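Beta-lactamase-like protein (Novosphingobium pentaromativorans US6-1, PDB 6AUF) probably hydrolyses beta-lactam antibiotics as a class B3 metallo-beta-lactamase, with two zinc ions bound in its active site. Local coordinates at residues S63-S68 and L93-A98; S189-W194 and S237-L242; C244-T249 and F258-G263. One frame throughout, in Å; residues are numbered along the deposited sequence.

The three contacts follow one another along the chain. Interaction 1 lies on the antiparallel part of the seven-strand sheet, and interactions 2 and 3 lie on the five-strand sheet. The centres of interactions 1 and 2 are about 23 Å apart, those of 1 and 3 about 19 Å, and those of 2 and 3 about 16 Å. The sheets meet between them: V66 and I64 pack on W194, and I64 also packs on V248. Helix 226-241 of interaction 2 leads directly into strand 246-248 of interaction 3. Together the contacts join both sheets of the metallo-beta-lactamase sandwich to the outer segments that cover them.

Interaction 1. Residues S63-S68 and L93-A98; sequences SILVTS and LGFDPA
T67 OG1 is gripped by two groups outside the contact. It donates to N52 O and accepts from W54 NE1. The two bonds hold the rotation of the side chain. OG1 sits between the backbone N and the carbonyl carbon (chi1 42°), which leaves CG2 beside the backbone N, and this methyl meets F95.

The contact is a CH-pi interaction. T67 CG2 lies 3.6 Å from the centroid of the F95 ring and 11° off the ring normal, so it stands almost over the centre of one face. The ring carbons are nearly equally far from it: 3.7 Å from T67 CG2 to F95 CE1, and 4.1 Å from T67 CG2 to F95 CG. The two side chains cross at about a right angle.

L65, on strand 64-66 two residues before T67, adds a second apolar touch. Its CD2 is 4.0 Å from F95 CD2. L65 CG is turned opposite the backbone N (chi1 173°), and the branch approaches the ring at a slant. No hydrogen bond joins the two segments, and together they bury only 131 Å² of surface.

The backbone before F95 follows from the end of helix 83-91. G94 has a positive phi and closes a Schellman motif there. After F95 the chain is held by an Asx turn, with A98 N 3.0 Å from D96 OD1. The N-H meets this oxygen from above the carboxylate plane.

The ring of F95 also meets W54 and stands edge-to-face with H72, and both F95 and L65 touch I90 of helix 83-91. Strand 64-66 runs between strands 53-55 and 72-75, antiparallel to both. The contact therefore ties the loop between helix 83-91 and strand 100-104 to the antiparallel part of the seven-strand sheet, away from the zinc sites.

Interaction 2. Residues S189-W194 and S237-L242; sequences SASWTW and SRIAQL
The strand and the end of the helix come closest at two places, with S191 CA 7.3 Å from I239 CA and T193 CA 7.2 Å from L242 CA. S191 and T193, two residues apart on strand 190-197, both point toward the helix segment.

L242 buries the most surface in the contact. Its chain is extended at chi2 (180°), which carries CD1 out to the strand. There L242 CD1 packs on S191 CB at 3.8 Å. The L242 backbone end is met more loosely, with L242 CB 4.3 Å from T193 OG1. I239 comes in beside L242. Its CB does not point at the strand, but CG1 swings over beside the backbone N (chi1 -77°). I239 CG1 then lies 4.0 Å from S191 OG.

The contact is van der Waals packing, and no hydrogen bond crosses it. All four touching residues are buried. The hydroxyl of S191 is nevertheless satisfied. It takes a hydrogen bond from D210 N and shares another with T182 OG1. T193 packs against P243 and against M205 and A207 of strand 203-208, while I239 also touches Y276 and S277 of helix 272-292.

The side chain of I239 is about 7 Å from that of H185, a ligand of the first zinc ion, and about 12 Å from a bound zinc ion. S191 and I239 thus lie near the metal site without being zinc ligands. A helix laid on the outer face of a sheet, as helix 226-241 is here on the five-strand sheet, is characteristic of the alpha-beta/beta-alpha sandwich of the metallo-beta-lactamase superfamily.

Interaction 3. Residues C244-T249 and F258-G263; sequences CDILVT and FDRLSG
R260 carries this contact, reaching from helix 257-261 to I246 and L247 of strand 246-248. Its CB points toward the strand. The chain then bends at chi3 (-66°), which brings the guanidinium up to the strand backbone.

The packing contacts come first. R260 NH1 is 4.2 Å from I246 CG2, and the two side chains lie at a slant to each other. R260 NH2 also comes near L247 CB, but its position is uncertain. L247 is also covered by helix 272-292, where it touches A272, C273 and Y276.

Among the polar contacts, the guanidinium donates from R260 NE to S255 O, outside the two segments. This bond holds the NE end of the guanidinium beside the loop that follows the strand. L247 O lies at the guanidinium edge, near its plane, but it is modelled too close to NH2, so the detail of that approach is doubtful. No hydrogen bond is assigned across the segments.

A third group of bonds closes the helix. F258 O accepts from S262 N at 2.8 Å and from S262 OG, also at 2.8 Å. The two donors reach it from opposite faces of its carbonyl plane. S262 is the first residue to leave the helical conformation.

Strand 246-248 is an outermost strand of the five-strand sheet and runs parallel to strand 203-208. Just before it, C244 is bonded to C273 by a disulfide, which pins the strand's start to helix 272-292. On the other side of the contact, F258 and L261 of helix 257-261 pack on L27 of helix 27-30, so the short helix lies between the N-terminal segment and the sheet edge.

Interaction 1. Residues S63-S68 and L93-A98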
ATOM      1  N   SER A  63      -3.707   1.448   6.245  1.00 65.06           N
ATOM      2  CA  SER A  63      -2.735   2.465   6.616  1.00 62.71           C
ATOM      3  C   SER A  63      -1.873   1.819   7.686  1.00 64.35           C
ATOM      4  O   SER A  63      -2.414   1.332   8.686  1.00 61.96           O
ATOM      5  CB  SER A  63      -3.414   3.734   7.131  1.00 62.42           C
ATOM      6  OG  SER A  63      -2.471   4.786   7.260  1.00 70.65           O
ATOM      7  N   ILE A  64      -0.556   1.769   7.466  1.00 61.04           N
ATOM      8  CA  ILE A  64       0.347   0.962   8.281  1.00 59.98           C
ATOM      9  C   ILE A  64       1.225   1.864   9.133  1.00 71.66           C
ATOM     10  O   ILE A  64       1.849   2.800   8.620  1.00 79.37           O
ATOM     11  CB  ILE A  64       1.211   0.043   7.413  1.00 57.04           C
ATOM     12  CG1 ILE A  64       0.315  -0.756   6.452  1.00 62.60           C
ATOM     13  CG2 ILE A  64       2.071  -0.840   8.302  1.00 53.71           C
ATOM     14  CD1 ILE A  64      -0.765  -1.571   7.136  1.00 53.68           C
ATOM     15  N   LEU A  65       1.284   1.573  10.428  1.00 73.56           N
ATOM     16  CA  LEU A  65       2.119   2.305  11.369  1.00 74.62           C
ATOM     17  C   LEU A  65       3.206   1.378  11.885  1.00 71.90           C
ATOM     18  O   LEU A  65       2.926   0.243  12.287  1.00 69.50           O
ATOM     19  CB  LEU A  65       1.298   2.864  12.540  1.00 75.47           C
ATOM     20  CG  LEU A  65       2.132   3.511  13.651  1.00 68.52           C
ATOM     21  CD1 LEU A  65       2.952   4.644  13.082  1.00 72.44           C
ATOM     22  CD2 LEU A  65       1.267   4.003  14.783  1.00 69.20           C
ATOM     23  N   VAL A  66       4.441   1.860  11.871  1.00 70.21           N
ATOM     24  CA  VAL A  66       5.599   1.062  12.239  1.00 67.22           C
ATOM     25  C   VAL A  66       6.371   1.854  13.278  1.00 76.27           C
ATOM     26  O   VAL A  66       6.852   2.957  12.991  1.00 77.37           O
ATOM     27  CB  VAL A  66       6.469   0.724  11.016  1.00 59.00           C
ATOM     28  CG1 VAL A  66       7.766   0.110  11.439  1.00 60.44           C
ATOM     29  CG2 VAL A  66       5.731  -0.240  10.106  1.00 56.52           C
ATOM     30  N   THR A  67       6.466   1.310  14.487  1.00 84.31           N
ATOM     31  CA  THR A  67       6.832   2.090  15.658  1.00 85.51           C
ATOM     32  C   THR A  67       8.239   1.769  16.156  1.00 83.39           C
ATOM     33  O   THR A  67       8.714   0.631  16.086  1.00 79.72           O
ATOM     34  CB  THR A  67       5.819   1.861  16.780  1.00 87.77           C
ATOM     35  OG1 THR A  67       5.493   0.469  16.834  1.00 92.85           O
ATOM     36  CG2 THR A  67       4.545   2.667  16.535  1.00 84.44           C
ATOM     37  N   SER A  68       8.901   2.809  16.658  1.00 76.55           N
ATOM     38  CA  SER A  68      10.162   2.683  17.360  1.00 84.88           C
ATOM     39  C   SER A  68      10.195   3.762  18.428  1.00 90.13           C
ATOM     40  O   SER A  68       9.408   4.711  18.398  1.00 94.66           O
ATOM     41  CB  SER A  68      11.363   2.837  16.419  1.00 92.45           C
ATOM     42  OG  SER A  68      11.667   4.209  16.196  1.00 93.32           O
ATOM     43  N   LEU A  93      -4.107   3.921  19.944  1.00 93.73           N
ATOM     44  CA  LEU A  93      -3.125   2.887  20.233  1.00 89.85           C
ATOM     45  C   LEU A  93      -2.079   3.335  21.243  1.00 99.50           C
ATOM     46  O   LEU A  93      -1.201   2.541  21.603  1.00 94.33           O
ATOM     47  CB  LEU A  93      -2.435   2.452  18.941  1.00 81.19           C
ATOM     48  CG  LEU A  93      -2.739   1.046  18.428  1.00 81.81           C
ATOM     49  CD1 LEU A  93      -4.221   0.871  18.292  1.00 77.87           C
ATOM     50  CD2 LEU A  93      -2.046   0.797  17.083  1.00 74.93           C
ATOM     51  N   GLY A  94      -2.143   4.587  21.695  1.00109.78           N
ATOM     52  CA  GLY A  94      -1.176   5.112  22.635  1.00109.33           C
ATOM     53  C   GLY A  94       0.053   5.733  22.018  1.00105.10           C
ATOM     54  O   GLY A  94       1.062   5.893  22.716  1.00108.14           O
ATOM     55  N   PHE A  95       0.005   6.094  20.738  1.00 93.69           N
ATOM     56  CA  PHE A  95       1.140   6.681  20.042  1.00 95.75           C
ATOM     57  C   PHE A  95       0.848   8.128  19.666  1.00100.59           C
ATOM     58  O   PHE A  95      -0.290   8.494  19.362  1.00104.26           O
ATOM     59  CB  PHE A  95       1.492   5.872  18.788  1.00 86.31           C
ATOM     60  CG  PHE A  95       1.911   4.458  19.080  1.00 85.15           C
ATOM     61  CD1 PHE A  95       3.099   4.195  19.747  1.00 82.92           C
ATOM     62  CD2 PHE A  95       1.119   3.392  18.696  1.00 83.89           C
ATOM     63  CE1 PHE A  95       3.490   2.893  20.022  1.00 80.87           C
ATOM     64  CE2 PHE A  95       1.507   2.084  18.964  1.00 81.82           C
ATOM     65  CZ  PHE A  95       2.691   1.836  19.624  1.00 79.03           C
ATOM     66  N   ASP A  96       1.894   8.952  19.694  1.00 96.67           N
ATOM     67  CA  ASP A  96       1.760  10.365  19.374  1.00 97.04           C
ATOM     68  C   ASP A  96       1.983  10.569  17.882  1.00 99.46           C
ATOM     69  O   ASP A  96       3.060  10.225  17.379  1.00 94.91           O
ATOM     70  CB  ASP A  96       2.764  11.187  20.158  1.00100.50           C
ATOM     71  CG  ASP A  96       2.438  12.669  20.159  1.00108.30           C
ATOM     72  OD1 ASP A  96       1.722  13.119  19.237  1.00104.99           O
ATOM     73  OD2 ASP A  96       2.898  13.381  21.088  1.00111.39           O
ATOM     74  N   PRO A  97       1.017  11.122  17.145  1.00 95.71           N
ATOM     75  CA  PRO A  97       1.248  11.368  15.712  1.00 87.82           C
ATOM     76  C   PRO A  97       2.395  12.335  15.453  1.00 93.02           C
ATOM     77  O   PRO A  97       2.913  12.384  14.325  1.00 78.34           O
ATOM     78  CB  PRO A  97      -0.094  11.936  15.224  1.00 86.03           C
ATOM     79  CG  PRO A  97      -1.084  11.606  16.295  1.00 91.66           C
ATOM     80  CD  PRO A  97      -0.311  11.581  17.578  1.00 95.61           C
ATOM     81  N   ALA A  98       2.806  13.114  16.458  1.00 94.47           N
ATOM     82  CA  ALA A  98       3.989  13.947  16.298  1.00 94.23           C
ATOM     83  C   ALA A  98       5.265  13.120  16.231  1.00 97.49           C
ATOM     84  O   ALA A  98       6.306  13.648  15.828  1.00 97.08           O
ATOM     85  CB  ALA A  98       4.072  14.959  17.442  1.00 90.22           C
TER

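Interaction 2. Residues S189-W194 and S237-L242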
ATOM      1  N   SER A 189       3.856   2.469  -8.541  1.00 45.79           N
ATOM      2  CA  SER A 189       3.606   1.469  -7.511  1.00 41.42           C
ATOM      3  C   SER A 189       4.893   1.050  -6.807  1.00 45.92           C
ATOM      4  O   SER A 189       5.922   0.785  -7.442  1.00 48.74           O
ATOM      5  CB  SER A 189       2.923   0.253  -8.124  1.00 40.72           C
ATOM      6  OG  SER A 189       3.133  -0.865  -7.286  1.00 46.87           O
ATOM      7  N   ALA A 190       4.825   0.991  -5.482  1.00 49.67           N
ATOM      8  CA  ALA A 190       5.923   0.567  -4.632  1.00 48.49           C
ATOM      9  C   ALA A 190       5.432  -0.469  -3.629  1.00 57.75           C
ATOM     10  O   ALA A 190       4.272  -0.465  -3.212  1.00 63.16           O
ATOM     11  CB  ALA A 190       6.531   1.742  -3.883  1.00 49.61           C
ATOM     12  N   SER A 191       6.331  -1.371  -3.259  1.00 59.24           N
ATOM     13  CA  SER A 191       6.087  -2.372  -2.238  1.00 49.38           C
ATOM     14  C   SER A 191       7.184  -2.265  -1.190  1.00 58.41           C
ATOM     15  O   SER A 191       8.336  -1.947  -1.508  1.00 55.24           O
ATOM     16  CB  SER A 191       6.053  -3.779  -2.830  1.00 37.84           C
ATOM     17  OG  SER A 191       4.850  -3.974  -3.552  1.00 55.83           O
ATOM     18  N   TRP A 192       6.814  -2.529   0.064  1.00 53.78           N
ATOM     19  CA  TRP A 192       7.685  -2.283   1.197  1.00 48.59           C
ATOM     20  C   TRP A 192       7.883  -3.551   2.020  1.00 55.22           C
ATOM     21  O   TRP A 192       7.005  -4.416   2.086  1.00 60.00           O
ATOM     22  CB  TRP A 192       7.111  -1.175   2.064  1.00 52.52           C
ATOM     23  CG  TRP A 192       7.091   0.166   1.389  1.00 54.81           C
ATOM     24  CD1 TRP A 192       6.086   0.683   0.622  1.00 52.07           C
ATOM     25  CD2 TRP A 192       8.113   1.168   1.441  1.00 53.16           C
ATOM     26  NE1 TRP A 192       6.419   1.944   0.192  1.00 51.03           N
ATOM     27  CE2 TRP A 192       7.660   2.267   0.681  1.00 56.32           C
ATOM     28  CE3 TRP A 192       9.375   1.238   2.038  1.00 60.37           C
ATOM     29  CZ2 TRP A 192       8.421   3.428   0.511  1.00 59.03           C
ATOM     30  CZ3 TRP A 192      10.137   2.397   1.863  1.00 60.35           C
ATOM     31  CH2 TRP A 192       9.653   3.473   1.110  1.00 57.44           C
ATOM     32  N   THR A 193       9.035  -3.628   2.685  1.00 50.38           N
ATOM     33  CA  THR A 193       9.475  -4.855   3.337  1.00 49.01           C
ATOM     34  C   THR A 193      10.299  -4.496   4.572  1.00 58.20           C
ATOM     35  O   THR A 193      11.157  -3.606   4.507  1.00 68.61           O
ATOM     36  CB  THR A 193      10.274  -5.703   2.316  1.00 59.18           C
ATOM     37  OG1 THR A 193       9.618  -6.959   2.105  1.00 62.12           O
ATOM     38  CG2 THR A 193      11.749  -5.912   2.706  1.00 45.51           C
ATOM     39  N   TRP A 194      10.035  -5.166   5.695  1.00 56.64           N
ATOM     40  CA  TRP A 194      10.799  -4.916   6.920  1.00 60.79           C
ATOM     41  C   TRP A 194      10.585  -6.065   7.895  1.00 60.22           C
ATOM     42  O   TRP A 194       9.672  -6.876   7.733  1.00 61.19           O
ATOM     43  CB  TRP A 194      10.424  -3.583   7.586  1.00 58.98           C
ATOM     44  CG  TRP A 194       9.012  -3.520   8.121  1.00 54.63           C
ATOM     45  CD1 TRP A 194       8.605  -3.744   9.418  1.00 59.81           C
ATOM     46  CD2 TRP A 194       7.833  -3.198   7.386  1.00 51.93           C
ATOM     47  NE1 TRP A 194       7.238  -3.583   9.528  1.00 57.17           N
ATOM     48  CE2 TRP A 194       6.738  -3.248   8.300  1.00 58.34           C
ATOM     49  CE3 TRP A 194       7.584  -2.878   6.048  1.00 50.65           C
ATOM     50  CZ2 TRP A 194       5.423  -2.991   7.909  1.00 56.74           C
ATOM     51  CZ3 TRP A 194       6.271  -2.620   5.661  1.00 54.06           C
ATOM     52  CH2 TRP A 194       5.212  -2.678   6.584  1.00 55.15           C
ATOM     53  N   SER A 237       7.269  -9.638 -10.998  1.00 50.77           N
ATOM     54  CA  SER A 237       8.420 -10.448 -10.646  1.00 53.82           C
ATOM     55  C   SER A 237       8.986 -10.027  -9.297  1.00 51.44           C
ATOM     56  O   SER A 237       9.321 -10.880  -8.470  1.00 52.64           O
ATOM     57  CB  SER A 237       9.473 -10.363 -11.754  1.00 44.49           C
ATOM     58  OG  SER A 237      10.758 -10.674 -11.245  1.00 58.87           O
ATOM     59  N   ARG A 238       9.071  -8.722  -9.045  1.00 41.16           N
ATOM     60  CA  ARG A 238       9.571  -8.259  -7.754  1.00 54.38           C
ATOM     61  C   ARG A 238       8.597  -8.571  -6.617  1.00 55.24           C
ATOM     62  O   ARG A 238       9.023  -8.948  -5.518  1.00 56.19           O
ATOM     63  CB  ARG A 238       9.871  -6.763  -7.824  1.00 47.59           C
ATOM     64  CG  ARG A 238      11.163  -6.478  -8.643  1.00 47.39           C
ATOM     65  CD  ARG A 238      11.300  -5.021  -9.004  1.00 41.25           C
ATOM     66  NE  ARG A 238      12.458  -4.788  -9.851  1.00 51.52           N
ATOM     67  CZ  ARG A 238      12.778  -3.612 -10.382  1.00 46.31           C
ATOM     68  NH1 ARG A 238      12.042  -2.539 -10.154  1.00 41.73           N
ATOM     69  NH2 ARG A 238      13.844  -3.516 -11.144  1.00 44.96           N
ATOM     70  N   ILE A 239       7.293  -8.407  -6.854  1.00 47.57           N
ATOM     71  CA  ILE A 239       6.317  -8.694  -5.815  1.00 50.17           C
ATOM     72  C   ILE A 239       6.441 -10.148  -5.381  1.00 57.67           C
ATOM     73  O   ILE A 239       6.413 -10.465  -4.179  1.00 53.94           O
ATOM     74  CB  ILE A 239       4.894  -8.364  -6.309  1.00 45.34           C
ATOM     75  CG1 ILE A 239       4.637  -6.867  -6.277  1.00 41.99           C
ATOM     76  CG2 ILE A 239       3.843  -9.082  -5.457  1.00 41.20           C
ATOM     77  CD1 ILE A 239       3.332  -6.501  -6.951  1.00 39.95           C
ATOM     78  N   ALA A 240       6.608 -11.048  -6.353  1.00 51.73           N
ATOM     79  CA  ALA A 240       6.592 -12.472  -6.060  1.00 51.86           C
ATOM     80  C   ALA A 240       7.801 -12.894  -5.245  1.00 57.52           C
ATOM     81  O   ALA A 240       7.751 -13.938  -4.575  1.00 54.45           O
ATOM     82  CB  ALA A 240       6.530 -13.274  -7.361  1.00 43.86           C
ATOM     83  N   GLN A 241       8.864 -12.092  -5.264  1.00 43.79           N
ATOM     84  CA  GLN A 241      10.125 -12.438  -4.631  1.00 45.20           C
ATOM     85  C   GLN A 241      10.410 -11.632  -3.378  1.00 44.77           C
ATOM     86  O   GLN A 241      11.488 -11.795  -2.793  1.00 51.98           O
ATOM     87  CB  GLN A 241      11.276 -12.258  -5.632  1.00 45.97           C
ATOM     88  CG  GLN A 241      11.497 -13.479  -6.494  1.00 56.64           C
ATOM     89  CD  GLN A 241      11.842 -13.109  -7.898  1.00 80.63           C
ATOM     90  OE1 GLN A 241      10.967 -13.079  -8.775  1.00 93.33           O
ATOM     91  NE2 GLN A 241      13.120 -12.805  -8.133  1.00 76.25           N
ATOM     92  N   LEU A 242       9.499 -10.756  -2.970  1.00 46.38           N
ATOM     93  CA  LEU A 242       9.648 -10.039  -1.707  1.00 48.64           C
ATOM     94  C   LEU A 242       9.872 -11.023  -0.562  1.00 47.68           C
ATOM     95  O   LEU A 242       9.230 -12.084  -0.527  1.00 52.24           O
ATOM     96  CB  LEU A 242       8.396  -9.209  -1.410  1.00 45.93           C
ATOM     97  CG  LEU A 242       7.951  -8.182  -2.442  1.00 48.55           C
ATOM     98  CD1 LEU A 242       6.690  -7.455  -1.991  1.00 42.02           C
ATOM     99  CD2 LEU A 242       9.113  -7.193  -2.728  1.00 45.81           C
TER

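Interaction 3. Residues C244-T249 and F258-G263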
ATOM      1  N   CYS A 244       8.666 -12.281   2.631  1.00 61.11           N
ATOM      2  CA  CYS A 244       7.227 -12.185   2.818  1.00 71.45           C
ATOM      3  C   CYS A 244       6.717 -13.301   3.731  1.00 71.62           C
ATOM      4  O   CYS A 244       6.096 -14.263   3.300  1.00 78.06           O
ATOM      5  CB  CYS A 244       6.538 -12.240   1.454  1.00 81.47           C
ATOM      6  SG  CYS A 244       4.748 -12.044   1.378  1.00 74.67           S
ATOM      7  N   ASP A 245       6.993 -13.181   5.031  1.00 70.70           N
ATOM      8  CA  ASP A 245       6.329 -14.041   6.010  1.00 59.71           C
ATOM      9  C   ASP A 245       4.876 -13.631   6.205  1.00 61.10           C
ATOM     10  O   ASP A 245       3.985 -14.489   6.301  1.00 63.30           O
ATOM     11  CB  ASP A 245       7.064 -13.985   7.342  1.00 61.67           C
ATOM     12  CG  ASP A 245       8.361 -14.749   7.318  1.00 65.73           C
ATOM     13  OD1 ASP A 245       8.337 -15.966   7.014  1.00 62.99           O
ATOM     14  OD2 ASP A 245       9.400 -14.123   7.614  1.00 70.68           O
ATOM     15  N   ILE A 246       4.615 -12.328   6.268  1.00 55.29           N
ATOM     16  CA  ILE A 246       3.279 -11.811   6.536  1.00 61.20           C
ATOM     17  C   ILE A 246       2.921 -10.832   5.430  1.00 59.61           C
ATOM     18  O   ILE A 246       3.486  -9.734   5.360  1.00 61.55           O
ATOM     19  CB  ILE A 246       3.190 -11.137   7.913  1.00 56.92           C
ATOM     20  CG1 ILE A 246       3.390 -12.174   9.014  1.00 54.38           C
ATOM     21  CG2 ILE A 246       1.862 -10.419   8.058  1.00 52.76           C
ATOM     22  CD1 ILE A 246       3.626 -11.556  10.361  1.00 67.07           C
ATOM     23  N   LEU A 247       1.973 -11.215   4.587  1.00 56.35           N
ATOM     24  CA  LEU A 247       1.520 -10.344   3.516  1.00 59.57           C
ATOM     25  C   LEU A 247       0.505  -9.328   4.027  1.00 60.77           C
ATOM     26  O   LEU A 247      -0.407  -9.667   4.782  1.00 56.00           O
ATOM     27  CB  LEU A 247       0.898 -11.172   2.391  1.00 56.06           C
ATOM     28  CG  LEU A 247       0.297 -10.332   1.271  1.00 52.80           C
ATOM     29  CD1 LEU A 247       1.420  -9.565   0.578  1.00 47.02           C
ATOM     30  CD2 LEU A 247      -0.458 -11.206   0.296  1.00 46.94           C
ATOM     31  N   VAL A 248       0.658  -8.076   3.602  1.00 60.83           N
ATOM     32  CA  VAL A 248      -0.318  -7.031   3.888  1.00 62.33           C
ATOM     33  C   VAL A 248      -0.504  -6.212   2.618  1.00 54.04           C
ATOM     34  O   VAL A 248       0.468  -5.917   1.920  1.00 63.64           O
ATOM     35  CB  VAL A 248       0.118  -6.144   5.080  1.00 60.38           C
ATOM     36  CG1 VAL A 248      -1.026  -5.234   5.525  1.00 57.07           C
ATOM     37  CG2 VAL A 248       0.593  -7.001   6.238  1.00 50.24           C
ATOM     38  N   THR A 249      -1.754  -5.853   2.312  1.00 51.08           N
ATOM     39  CA  THR A 249      -2.106  -5.187   1.070  1.00 54.14           C
ATOM     40  C   THR A 249      -2.867  -3.892   1.313  1.00 56.68           C
ATOM     41  O   THR A 249      -3.708  -3.817   2.210  1.00 58.97           O
ATOM     42  CB  THR A 249      -2.962  -6.090   0.176  1.00 54.80           C
ATOM     43  OG1 THR A 249      -4.092  -6.575   0.922  1.00 52.51           O
ATOM     44  CG2 THR A 249      -2.129  -7.252  -0.383  1.00 52.72           C
ATOM     45  N   PHE A 258      -8.128  -9.108   7.350  1.00 69.76           N
ATOM     46  CA  PHE A 258      -8.900  -8.992   8.589  1.00 76.47           C
ATOM     47  C   PHE A 258      -9.124 -10.349   9.253  1.00 76.73           C
ATOM     48  O   PHE A 258      -8.986 -10.468  10.473  1.00 81.13           O
ATOM     49  CB  PHE A 258     -10.217  -8.266   8.318  1.00 65.52           C
ATOM     50  CG  PHE A 258     -10.034  -6.802   8.030  1.00 65.97           C
ATOM     51  CD1 PHE A 258      -8.799  -6.195   8.260  1.00 63.00           C
ATOM     52  CD2 PHE A 258     -11.064  -6.035   7.512  1.00 69.58           C
ATOM     53  CE1 PHE A 258      -8.603  -4.842   7.999  1.00 63.05           C
ATOM     54  CE2 PHE A 258     -10.879  -4.675   7.240  1.00 65.15           C
ATOM     55  CZ  PHE A 258      -9.655  -4.077   7.496  1.00 63.43           C
ATOM     56  N   ASP A 259      -9.441 -11.386   8.474  1.00 76.99           N
ATOM     57  CA  ASP A 259      -9.552 -12.729   9.041  1.00 74.87           C
ATOM     58  C   ASP A 259      -8.237 -13.184   9.657  1.00 78.33           C
ATOM     59  O   ASP A 259      -8.223 -13.772  10.744  1.00 87.26           O
ATOM     60  CB  ASP A 259      -9.989 -13.725   7.968  1.00 78.28           C
ATOM     61  CG  ASP A 259     -11.473 -13.659   7.674  1.00 92.89           C
ATOM     62  OD1 ASP A 259     -12.162 -12.811   8.275  1.00 96.65           O
ATOM     63  OD2 ASP A 259     -11.948 -14.467   6.843  1.00 98.34           O
ATOM     64  N   ARG A 260      -7.121 -12.945   8.960  1.00 77.24           N
ATOM     65  CA  ARG A 260      -5.812 -13.352   9.463  1.00 72.51           C
ATOM     66  C   ARG A 260      -5.458 -12.595  10.739  1.00 74.50           C
ATOM     67  O   ARG A 260      -4.867 -13.166  11.664  1.00 77.97           O
ATOM     68  CB  ARG A 260      -4.744 -13.144   8.374  1.00 66.78           C
ATOM     69  CG  ARG A 260      -4.958 -14.000   7.117  1.00 68.86           C
ATOM     70  CD  ARG A 260      -3.700 -14.118   6.215  1.00 71.15           C
ATOM     71  NE  ARG A 260      -3.331 -12.845   5.612  1.00 68.97           N
ATOM     72  CZ  ARG A 260      -2.149 -12.253   5.738  1.00 71.49           C
ATOM     73  NH1 ARG A 260      -1.167 -12.822   6.425  1.00 74.17           N
ATOM     74  NH2 ARG A 260      -1.951 -11.084   5.159  1.00 69.24           N
ATOM     75  N   LEU A 261      -5.819 -11.308  10.805  1.00 70.21           N
ATOM     76  CA  LEU A 261      -5.619 -10.531  12.020  1.00 70.96           C
ATOM     77  C   LEU A 261      -6.564 -10.978  13.129  1.00 81.90           C
ATOM     78  O   LEU A 261      -6.242 -10.852  14.314  1.00 88.35           O
ATOM     79  CB  LEU A 261      -5.813  -9.042  11.728  1.00 63.91           C
ATOM     80  CG  LEU A 261      -4.668  -8.362  10.997  1.00 79.58           C
ATOM     81  CD1 LEU A 261      -4.837  -6.852  11.015  1.00 81.24           C
ATOM     82  CD2 LEU A 261      -3.338  -8.769  11.605  1.00 81.03           C
ATOM     83  N   SER A 262      -7.732 -11.501  12.765  1.00 90.42           N
ATOM     84  CA  SER A 262      -8.743 -11.909  13.729  1.00102.17           C
ATOM     85  C   SER A 262      -8.737 -13.416  13.964  1.00108.07           C
ATOM     86  O   SER A 262      -9.792 -14.016  14.181  1.00101.88           O
ATOM     87  CB  SER A 262     -10.124 -11.438  13.271  1.00 98.60           C
ATOM     88  OG  SER A 262     -10.113 -10.044  12.995  1.00 94.12           O
ATOM     89  N   GLY A 263      -7.566 -14.045  13.899  1.00118.91           N
ATOM     90  CA  GLY A 263      -7.451 -15.452  14.229  1.00119.55           C
ATOM     91  C   GLY A 263      -8.267 -16.383  13.358  1.00110.80           C
ATOM     92  O   GLY A 263      -8.241 -17.600  13.561  1.00114.26           O
TER